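Local coordinates for PF04016 domain protein (Desulfitobacterium hafniense, PDB 3L5O) that is of unknown function but joins enolase-like and Rossmann-like folds and may bind an adenosyl-type ligand in heavy-metal chelation, at residues A[35-40]-A[77-82]; A[47-52]-A[98-103]; A[53-58]-A[242-247]. All blocks are in the same frame, centred on the assembly; numbering follows the deposited sequence.

Contact 1. Residues A[35-40]-A[77-82]; sequences FLVDEL and LPLRVA
V37 and L79 meet through their methyl branches: V37 holds CG1 anti to the backbone N (chi1 179°), which turns CG2 to the helix, and L79 carries CG opposite its own N (chi1 -151°), alongside residues 35-37. V37 CG2 lies 3.9 Å from L79 CD1 and presses closer to A82 CB, at 3.6 Å, so the valine spans the inner side of the first helical turn. The other branch of L79 reaches back, its CD2 resting 3.6 Å from F35 CB. One leucine fork thus serves two residues, F35 and V37, two apart on segment 35-40.

L36 and P78 form the non-hydrogen-bonded pair of a single antiparallel bridge between these two backbones. V37 N donates to L77 O at 3.0 Å. At the other end, L79 N reaches F35 O at 2.7 Å. A water also donates to F35 O while accepting from R80 N, at 3.0 Å from the water oxygen. Two amides of the first helical turn, just after the N-cap residue P78, are therefore served by F35 O, one directly and one through the water. L36 turns outward overall, though its CB still touches L77 O and its CD2 lies 4.0 Å from P78 CA.

The bridge ties the entry to strand 39-42 to the start of helix 79-83. L79 and A82 go on to pack against helix 91-105, F35 meets the ring of Y104 edge-to-face, and L40 sits on helix 68-74.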
# COMPACT_ATOMS: atom_id res chain seq x y z
N PHE A 35 -12.85 -16.86 1.78
CA PHE A 35 -12.98 -15.49 2.27
C PHE A 35 -13.96 -14.69 1.43
O PHE A 35 -13.79 -14.59 0.21
CB PHE A 35 -11.63 -14.78 2.26
CG PHE A 35 -10.68 -15.28 3.31
CD1 PHE A 35 -10.06 -16.53 3.18
CD2 PHE A 35 -10.42 -14.53 4.45
CE1 PHE A 35 -9.21 -17.01 4.15
CE2 PHE A 35 -9.57 -15.01 5.42
CZ PHE A 35 -8.97 -16.26 5.27
N LEU A 36 -14.95 -14.07 2.10
CA LEU A 36 -15.95 -13.23 1.42
C LEU A 36 -15.82 -11.78 1.76
O LEU A 36 -15.20 -11.44 2.78
CB LEU A 36 -17.37 -13.69 1.79
CG LEU A 36 -17.66 -15.19 1.71
CD1 LEU A 36 -19.06 -15.48 2.23
CD2 LEU A 36 -17.50 -15.70 0.29
N VAL A 37 -16.32 -10.92 0.86
CA VAL A 37 -16.48 -9.49 1.12
C VAL A 37 -17.69 -9.38 2.02
O VAL A 37 -18.83 -9.56 1.56
CB VAL A 37 -16.75 -8.69 -0.20
CG1 VAL A 37 -16.94 -7.20 0.06
CG2 VAL A 37 -15.63 -8.90 -1.22
N ASP A 38 -17.48 -9.19 3.32
CA ASP A 38 -18.60 -9.11 4.28
C ASP A 38 -19.11 -7.69 4.52
O ASP A 38 -20.25 -7.48 4.97
CB ASP A 38 -18.23 -9.80 5.60
CG ASP A 38 -17.99 -11.27 5.41
OD1 ASP A 38 -18.84 -11.92 4.75
OD2 ASP A 38 -16.98 -11.86 5.82
N GLU A 39 -18.27 -6.72 4.23
CA GLU A 39 -18.57 -5.31 4.44
C GLU A 39 -17.66 -4.50 3.54
O GLU A 39 -16.51 -4.86 3.36
CB GLU A 39 -18.36 -4.94 5.92
CG GLU A 39 -19.41 -4.02 6.52
CD GLU A 39 -19.00 -3.42 7.88
OE1 GLU A 39 -18.20 -4.05 8.62
OE2 GLU A 39 -19.47 -2.30 8.19
N LEU A 40 -18.15 -3.39 3.01
CA LEU A 40 -17.40 -2.58 2.06
C LEU A 40 -17.90 -1.14 2.09
O LEU A 40 -19.08 -0.89 1.90
CB LEU A 40 -17.54 -3.14 0.64
CG LEU A 40 -17.08 -2.25 -0.52
CD1 LEU A 40 -15.64 -1.80 -0.43
CD2 LEU A 40 -17.29 -3.01 -1.81
N LEU A 77 -19.48 -11.61 -2.49
CA LEU A 77 -18.63 -12.33 -3.42
C LEU A 77 -17.38 -12.78 -2.71
O LEU A 77 -16.99 -12.19 -1.72
CB LEU A 77 -18.23 -11.44 -4.62
CG LEU A 77 -19.37 -11.16 -5.63
CD1 LEU A 77 -18.85 -10.34 -6.80
CD2 LEU A 77 -19.98 -12.42 -6.11
N PRO A 78 -16.74 -13.82 -3.22
CA PRO A 78 -15.40 -14.14 -2.76
C PRO A 78 -14.48 -12.96 -2.83
O PRO A 78 -14.41 -12.20 -3.81
CB PRO A 78 -14.95 -15.24 -3.73
CG PRO A 78 -16.21 -15.90 -4.10
CD PRO A 78 -17.21 -14.77 -4.23
N LEU A 79 -13.72 -12.81 -1.76
CA LEU A 79 -12.70 -11.82 -1.67
C LEU A 79 -11.73 -11.90 -2.85
O LEU A 79 -11.27 -10.88 -3.36
CB LEU A 79 -11.96 -12.04 -0.34
CG LEU A 79 -11.31 -10.88 0.37
CD1 LEU A 79 -12.35 -9.78 0.69
CD2 LEU A 79 -10.65 -11.41 1.63
N ARG A 80 -11.43 -13.11 -3.30
CA ARG A 80 -10.50 -13.24 -4.42
C ARG A 80 -11.09 -12.73 -5.74
O ARG A 80 -10.36 -12.27 -6.61
CB ARG A 80 -10.03 -14.67 -4.57
CG ARG A 80 -8.91 -14.77 -5.57
CD ARG A 80 -8.24 -16.11 -5.61
NE ARG A 80 -9.15 -17.19 -5.95
CZ ARG A 80 -8.87 -18.47 -5.77
NH1 ARG A 80 -7.71 -18.82 -5.21
NH2 ARG A 80 -9.74 -19.41 -6.13
N VAL A 81 -12.41 -12.83 -5.88
CA VAL A 81 -13.09 -12.30 -7.07
C VAL A 81 -13.05 -10.75 -7.04
O VAL A 81 -12.66 -10.12 -8.02
CB VAL A 81 -14.52 -12.86 -7.21
CG1 VAL A 81 -15.24 -12.21 -8.37
CG2 VAL A 81 -14.48 -14.38 -7.43
N ALA A 82 -13.46 -10.17 -5.93
CA ALA A 82 -13.35 -8.74 -5.70
C ALA A 82 -11.90 -8.19 -5.86
O ALA A 82 -11.73 -7.09 -6.32
CB ALA A 82 -13.86 -8.39 -4.32
O HOH W 1 -11.75 -15.47 -1.55

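Contact 2. Residues A[47-52]-A[98-103]; sequences SVIRSG and LAAINA
I49 and S47 approach A99 where strand 47-51 and helix 98-103 run in roughly the same direction, their axes 7.0 Å apart at closest and inclined by 35°. No direct hydrogen bond joins the two; the seam is made by alternate residues of the strand, S47, I49 and S51, against alanines of the helix. I49 does most of the work. With CG1 beside the backbone N and CG2 opposite it (chi1 -67°), its branches part over the helix: CG1 lies 3.8 Å from A99 CB, CD1 extends to A100 CB at 3.8 Å, and CG2 turns to A103 CB at 4.1 Å. A99 and A103 are one turn apart, and the isoleucine's two branches lie against both. The short alanine side chains let the helix come down close to the backbone itself, as A99 CB sits 3.7 Å from S47 O.

This is a helix laid on one face of a three-stranded antiparallel meander, consistent with the enolase-like part of the protein. On the reverse face of strand 46-51, V48 packs against V55 and L57 of the next strand, and R50 forms a salt bridge with E39 while its NH1 holds G52 O in the guanidinium plane.

The two serines at the ends of the seam spend their hydroxyls on others: S47 OG bonds to S95 OG, one turn before A99 in helix 91-105, and S51 OG to L36 O. S51 still touches the helix through CB, 4.2 Å from A103 CB. Beyond it a water donates to both carbonyls, lying 2.8 Å from S51 O and 2.7 Å from A103 O, and so bridges the end of the strand to the helix.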
# COMPACT_ATOMS: atom_id res chain seq x y z
N SER A 47 -10.95 3.28 0.37
CA SER A 47 -11.92 2.21 0.33
C SER A 47 -11.53 1.20 1.41
O SER A 47 -10.36 1.04 1.70
CB SER A 47 -11.91 1.55 -1.05
OG SER A 47 -12.52 2.38 -2.03
N VAL A 48 -12.53 0.55 2.01
CA VAL A 48 -12.30 -0.40 3.10
C VAL A 48 -13.21 -1.64 2.96
O VAL A 48 -14.40 -1.54 2.66
CB VAL A 48 -12.39 0.29 4.49
CG1 VAL A 48 -13.78 0.80 4.77
CG2 VAL A 48 -11.92 -0.64 5.61
N ILE A 49 -12.62 -2.82 3.15
CA ILE A 49 -13.33 -4.09 3.13
C ILE A 49 -13.03 -4.88 4.39
O ILE A 49 -11.91 -4.93 4.83
CB ILE A 49 -12.92 -4.88 1.86
CG1 ILE A 49 -13.44 -4.15 0.62
CG2 ILE A 49 -13.41 -6.31 1.91
CD1 ILE A 49 -13.39 -4.94 -0.66
N ARG A 50 -14.07 -5.49 4.96
CA ARG A 50 -13.97 -6.53 5.97
C ARG A 50 -14.28 -7.88 5.37
O ARG A 50 -15.26 -8.02 4.67
CB ARG A 50 -14.98 -6.30 7.09
CG ARG A 50 -14.80 -7.27 8.25
CD ARG A 50 -15.61 -6.92 9.50
NE ARG A 50 -17.06 -6.97 9.28
CZ ARG A 50 -17.79 -8.07 9.18
NH1 ARG A 50 -17.22 -9.27 9.25
NH2 ARG A 50 -19.10 -7.98 8.98
N SER A 51 -13.44 -8.88 5.67
CA SER A 51 -13.75 -10.29 5.44
C SER A 51 -13.49 -10.98 6.77
O SER A 51 -12.33 -11.02 7.19
CB SER A 51 -12.82 -10.91 4.37
OG SER A 51 -13.10 -12.30 4.18
N GLY A 52 -14.54 -11.52 7.39
CA GLY A 52 -14.48 -11.98 8.77
C GLY A 52 -13.96 -10.96 9.77
O GLY A 52 -14.51 -9.88 9.93
N LEU A 98 -7.64 -3.47 -4.04
CA LEU A 98 -6.57 -3.53 -3.06
C LEU A 98 -7.10 -3.67 -1.62
O LEU A 98 -6.51 -4.38 -0.83
CB LEU A 98 -5.64 -2.30 -3.18
CG LEU A 98 -4.43 -2.25 -2.23
CD1 LEU A 98 -3.52 -3.48 -2.35
CD2 LEU A 98 -3.64 -0.98 -2.53
N ALA A 99 -8.19 -3.00 -1.29
CA ALA A 99 -8.85 -3.24 -0.00
C ALA A 99 -9.20 -4.75 0.22
O ALA A 99 -8.92 -5.30 1.29
CB ALA A 99 -10.09 -2.33 0.15
N ALA A 100 -9.69 -5.42 -0.82
CA ALA A 100 -10.01 -6.83 -0.76
C ALA A 100 -8.75 -7.68 -0.56
O ALA A 100 -8.72 -8.57 0.28
CB ALA A 100 -10.73 -7.27 -2.04
N ILE A 101 -7.70 -7.38 -1.31
CA ILE A 101 -6.41 -8.06 -1.08
C ILE A 101 -5.98 -7.94 0.38
O ILE A 101 -5.57 -8.92 1.01
CB ILE A 101 -5.33 -7.49 -2.03
CG1 ILE A 101 -5.61 -7.97 -3.45
CG2 ILE A 101 -3.92 -7.89 -1.58
CD1 ILE A 101 -4.82 -7.22 -4.50
N ASN A 102 -6.11 -6.73 0.93
CA ASN A 102 -5.56 -6.46 2.27
C ASN A 102 -6.45 -7.03 3.36
O ASN A 102 -5.99 -7.24 4.49
CB ASN A 102 -5.32 -4.96 2.46
CG ASN A 102 -4.13 -4.46 1.64
OD1 ASN A 102 -3.18 -5.19 1.37
ND2 ASN A 102 -4.19 -3.22 1.24
N ALA A 103 -7.71 -7.31 3.04
CA ALA A 103 -8.63 -7.97 3.97
C ALA A 103 -8.17 -9.40 4.24
O ALA A 103 -8.30 -9.86 5.33
CB ALA A 103 -10.03 -7.98 3.44
O HOH W 2 -9.74 -11.89 6.47

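Contact 3. Residues A[53-58]-A[242-247]; sequences NGVGLG and KDNARA
N244 reaches across from the first turn of helix 244-251 to N53, just before edge strand 54-59 of the antiparallel meander, and to V55 on it, consistent with a junction between the enolase-like and Rossmann-like parts of the chain. N244 keeps CG beside the backbone N, anti to the carbonyl carbon (chi1 -72°), which carries the amide toward N53. Its ND2 donates to N53 O at 3.1 Å, and the bond is straight at the hydrogen (169°). The oxygen lies in the plane of the N244 amide, yet the donor stands above the carbonyl plane of N53, 65° out of it, not on a lone pair. V55 meets the same amide from the strand: its CG2 is 3.4 Å from N244 OD1 and equally near CG, the two side chains running past each other in opposite senses. Were this asparagine an alanine, N53 O would probably lose this donor and a gap would open beside the V55 methyl.

V55 CG1 makes a looser contact with A247 CB, at 4.5 Å. Behind this layer, V241 of strand 235-241 touches both V55 and A247, and V48 backs V55 from the neighbouring strand. D243 at the N-cap shapes the helix start that presents N244: its backbone O accepts from A247 N at 2.9 Å, and its OD1 caps R246 N with a weak bond of 3.3 Å.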
# COMPACT_ATOMS: atom_id res chain seq x y z
N ASN A 53 -12.87 -11.33 10.45
CA ASN A 53 -12.15 -10.46 11.40
C ASN A 53 -11.06 -9.54 10.76
O ASN A 53 -10.42 -8.75 11.46
CB ASN A 53 -11.55 -11.38 12.49
CG ASN A 53 -10.67 -10.66 13.48
OD1 ASN A 53 -11.09 -9.71 14.15
ND2 ASN A 53 -9.43 -11.14 13.62
N GLY A 54 -10.88 -9.63 9.45
CA GLY A 54 -9.80 -8.93 8.78
C GLY A 54 -10.29 -7.72 8.02
O GLY A 54 -11.32 -7.77 7.34
N VAL A 55 -9.55 -6.63 8.11
CA VAL A 55 -9.89 -5.39 7.43
C VAL A 55 -8.71 -4.89 6.58
O VAL A 55 -7.60 -4.72 7.08
CB VAL A 55 -10.30 -4.29 8.46
CG1 VAL A 55 -10.48 -2.93 7.76
CG2 VAL A 55 -11.55 -4.70 9.18
N GLY A 56 -8.99 -4.66 5.30
CA GLY A 56 -8.03 -4.07 4.38
C GLY A 56 -8.48 -2.73 3.83
O GLY A 56 -9.69 -2.40 3.78
N LEU A 57 -7.47 -1.95 3.45
CA LEU A 57 -7.61 -0.56 3.00
C LEU A 57 -6.95 -0.37 1.63
O LEU A 57 -5.96 -1.07 1.30
CB LEU A 57 -6.94 0.40 3.98
CG LEU A 57 -7.49 0.53 5.39
CD1 LEU A 57 -6.43 1.08 6.32
CD2 LEU A 57 -8.73 1.42 5.40
N GLY A 58 -7.53 0.51 0.83
CA GLY A 58 -6.89 0.98 -0.40
C GLY A 58 -7.12 2.48 -0.57
O GLY A 58 -8.18 2.97 -0.18
N LYS A 242 -6.64 -2.72 14.33
CA LYS A 242 -7.00 -3.40 15.58
C LYS A 242 -8.46 -3.12 16.02
O LYS A 242 -9.04 -3.85 16.83
CB LYS A 242 -6.01 -3.04 16.69
CG LYS A 242 -4.57 -3.51 16.43
CD LYS A 242 -3.59 -2.99 17.49
N ASP A 243 -9.04 -2.04 15.48
CA ASP A 243 -10.40 -1.63 15.78
C ASP A 243 -11.16 -1.58 14.45
O ASP A 243 -11.16 -0.56 13.76
CB ASP A 243 -10.36 -0.25 16.45
CG ASP A 243 -11.61 0.05 17.26
OD1 ASP A 243 -12.72 -0.42 16.91
OD2 ASP A 243 -11.57 0.77 18.27
N ASN A 244 -11.77 -2.72 14.09
CA ASN A 244 -12.52 -2.88 12.85
C ASN A 244 -13.65 -1.87 12.71
O ASN A 244 -13.72 -1.14 11.73
CB ASN A 244 -13.11 -4.30 12.75
CG ASN A 244 -12.05 -5.38 12.49
OD1 ASN A 244 -10.84 -5.10 12.43
ND2 ASN A 244 -12.52 -6.63 12.32
N ALA A 245 -14.53 -1.82 13.71
CA ALA A 245 -15.66 -0.90 13.72
C ALA A 245 -15.18 0.55 13.54
O ALA A 245 -15.77 1.32 12.77
CB ALA A 245 -16.47 -1.05 15.03
N ARG A 246 -14.08 0.89 14.20
CA ARG A 246 -13.56 2.25 14.17
C ARG A 246 -12.96 2.62 12.83
O ARG A 246 -13.15 3.72 12.35
CB ARG A 246 -12.53 2.47 15.27
CG ARG A 246 -12.08 3.90 15.36
CD ARG A 246 -11.13 4.21 16.48
NE ARG A 246 -10.74 5.62 16.44
CZ ARG A 246 -10.31 6.31 17.48
NH1 ARG A 246 -10.19 5.73 18.67
NH2 ARG A 246 -9.99 7.59 17.34
N ALA A 247 -12.20 1.69 12.25
CA ALA A 247 -11.64 1.87 10.91
C ALA A 247 -12.71 2.27 9.90
O ALA A 247 -12.48 3.12 9.07
CB ALA A 247 -10.93 0.59 10.47

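Overall arrangement
Contacts 1, 2 and 3 reach successive strands of one antiparallel sheet, 39-42, 46-51 and 54-59. Contact 2 lies between the others, its centre about 8 Å from each, while the centres of contacts 1 and 3 are about 14 Å apart, and their nearest atoms about 6 Å. D38 N, 2.8 Å from R50 O, links contact 1 to contact 2; on the other side S47 N lies 2.8 Å from G58 O, and N102 ND2 of helix 91-105 lies 2.8 Å from L57 O. Contact 3 brings in the second family region, whose union with the first is thought to create the active site, so this junction may contribute to it.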